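Local coordinates for hydroxyethylphosphonate dioxygenase (Streptomyces albus, PDB 6B9R), which probably uses a non-haem iron centre and dioxygen to cleave 2-hydroxyethylphosphonate, giving hydroxymethylphosphonate, at residues V253-L256 and A257-G261. Sequence-based numbering, arbitrary orientation.
Sequences VTEL and ADRSG
Arg259 reaches back one turn of helix 253-260 to the carboxylate of Glu255, an i to i+4 salt bridge along the helix. Its CB starts beside Glu255 O, and Arg259 CG, set anti to its own carbonyl carbon (chi1 -62°), lies 3.2 Å from Glu255 O and almost as near Glu255 OE2. CD also skirts OE2; bends at chi2 and chi3 then fold the chain over, and Arg259 NH1 donates to Glu255 OE2 at 2.8 Å. The oxygen sits in the guanidinium plane, but NH1 comes from above the carboxylate, the two planes being 46° apart. The second terminal nitrogen, Arg259 NH2, makes a weak bond to Asp258 OD2 at 3.1 Å, completing a three-residue network. With an alanine in place of Glu255, NH1 would probably lose its acceptor and the guanidinium would be freer to turn.

At the helix end, Leu256 O takes both Ser260 N and Ser260 OG, each at 2.8 Å, from opposite faces of its plane, before Gly261 leaves the helix with positive phi. Leu256 itself packs on Val267 of helix 264-271 and Leu285 of helix 279-288, within a Cro/C1-type helix-turn-helix domain. One arginine between two carboxylates probably eases their mutual repulsion.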
ATOM      1  N   VAL A 253     -12.590  27.237  -1.439  1.00 18.53           N
ATOM      2  CA  VAL A 253     -13.725  27.113  -2.351  1.00 19.60           C
ATOM      3  C   VAL A 253     -13.614  28.110  -3.502  1.00 23.48           C
ATOM      4  O   VAL A 253     -13.825  27.755  -4.667  1.00 25.63           O
ATOM      5  CB  VAL A 253     -15.057  27.281  -1.590  1.00 19.00           C
ATOM      6  CG1 VAL A 253     -16.198  27.513  -2.577  1.00 22.36           C
ATOM      7  CG2 VAL A 253     -15.338  26.051  -0.769  1.00 24.68           C
ATOM      8  N   THR A 254     -13.281  29.372  -3.203  1.00 21.30           N
ATOM      9  CA  THR A 254     -13.245  30.382  -4.262  1.00 23.39           C
ATOM     10  C   THR A 254     -12.045  30.184  -5.187  1.00 26.35           C
ATOM     11  O   THR A 254     -12.137  30.448  -6.392  1.00 23.03           O
ATOM     12  CB  THR A 254     -13.228  31.799  -3.667  1.00 31.39           C
ATOM     13  OG1 THR A 254     -12.079  31.961  -2.814  1.00 26.18           O
ATOM     14  CG2 THR A 254     -14.496  32.063  -2.865  1.00 37.63           C
ATOM     15  N   GLU A 255     -10.906  29.737  -4.645  1.00 23.81           N
ATOM     16  CA  GLU A 255      -9.746  29.482  -5.498  1.00 22.27           C
ATOM     17  C   GLU A 255      -9.988  28.272  -6.396  1.00 24.67           C
ATOM     18  O   GLU A 255      -9.719  28.315  -7.601  1.00 24.95           O
ATOM     19  CB  GLU A 255      -8.490  29.285  -4.641  1.00 21.02           C
ATOM     20  CG  GLU A 255      -7.261  28.847  -5.431  1.00 20.01           C
ATOM     21  CD  GLU A 255      -6.733  29.927  -6.372  1.00 29.88           C
ATOM     22  OE1 GLU A 255      -7.173  31.093  -6.261  1.00 26.37           O
ATOM     23  OE2 GLU A 255      -5.866  29.610  -7.221  1.00 27.99           O
ATOM     24  N   LEU A 256     -10.508  27.184  -5.822  1.00 20.97           N
ATOM     25  CA  LEU A 256     -10.825  26.009  -6.625  1.00 21.95           C
ATOM     26  C   LEU A 256     -11.881  26.339  -7.667  1.00 22.56           C
ATOM     27  O   LEU A 256     -11.810  25.859  -8.803  1.00 21.15           O
ATOM     28  CB  LEU A 256     -11.291  24.865  -5.732  1.00 18.31           C
ATOM     29  CG  LEU A 256     -11.744  23.584  -6.442  1.00 23.75           C
ATOM     30  CD1 LEU A 256     -10.641  23.044  -7.344  1.00 20.26           C
ATOM     31  CD2 LEU A 256     -12.126  22.545  -5.396  1.00 17.52           C
ATOM     32  N   ALA A 257     -12.864  27.165  -7.300  1.00 20.54           N
ATOM     33  CA  ALA A 257     -13.857  27.607  -8.276  1.00 20.79           C
ATOM     34  C   ALA A 257     -13.190  28.350  -9.424  1.00 25.53           C
ATOM     35  O   ALA A 257     -13.502  28.119 -10.600  1.00 24.68           O
ATOM     36  CB  ALA A 257     -14.897  28.497  -7.607  1.00 23.15           C
ATOM     37  N   ASP A 258     -12.275  29.265  -9.096  1.00 24.97           N
ATOM     38  CA  ASP A 258     -11.625  30.063 -10.130  1.00 31.04           C
ATOM     39  C   ASP A 258     -10.736  29.192 -11.009  1.00 30.97           C
ATOM     40  O   ASP A 258     -10.742  29.328 -12.238  1.00 29.44           O
ATOM     41  CB  ASP A 258     -10.825  31.196  -9.482  1.00 37.89           C
ATOM     42  CG  ASP A 258     -10.547  32.341 -10.441  1.00 54.69           C
ATOM     43  OD1 ASP A 258     -11.371  32.570 -11.353  1.00 59.71           O
ATOM     44  OD2 ASP A 258      -9.500  33.004 -10.291  1.00 55.91           O
ATOM     45  N   ARG A 259      -9.986  28.268 -10.399  1.00 26.23           N
ATOM     46  CA  ARG A 259      -9.116  27.401 -11.183  1.00 25.69           C
ATOM     47  C   ARG A 259      -9.924  26.432 -12.036  1.00 31.33           C
ATOM     48  O   ARG A 259      -9.531  26.119 -13.165  1.00 31.78           O
ATOM     49  CB  ARG A 259      -8.157  26.631 -10.270  1.00 25.26           C
ATOM     50  CG  ARG A 259      -7.180  27.493  -9.446  1.00 31.25           C
ATOM     51  CD  ARG A 259      -6.058  28.151 -10.285  1.00 35.32           C
ATOM     52  NE  ARG A 259      -6.546  29.196 -11.191  1.00 34.94           N
ATOM     53  CZ  ARG A 259      -6.979  30.398 -10.807  1.00 35.39           C
ATOM     54  NH1 ARG A 259      -6.984  30.735  -9.524  1.00 40.46           N
ATOM     55  NH2 ARG A 259      -7.411  31.269 -11.714  1.00 24.85           N
ATOM     56  N   SER A 260     -11.047  25.934 -11.519  1.00 26.57           N
ATOM     57  CA  SER A 260     -11.801  24.932 -12.259  1.00 24.92           C
ATOM     58  C   SER A 260     -12.790  25.533 -13.245  1.00 28.51           C
ATOM     59  O   SER A 260     -13.205  24.841 -14.177  1.00 27.92           O
ATOM     60  CB  SER A 260     -12.558  24.006 -11.302  1.00 27.10           C
ATOM     61  OG  SER A 260     -13.613  24.695 -10.649  1.00 29.04           O
ATOM     62  N   GLY A 261     -13.172  26.791 -13.067  1.00 34.85           N
ATOM     63  CA  GLY A 261     -14.219  27.370 -13.883  1.00 36.44           C
ATOM     64  C   GLY A 261     -15.622  27.084 -13.402  1.00 35.01           C
ATOM     65  O   GLY A 261     -16.581  27.398 -14.116  1.00 34.51           O
TER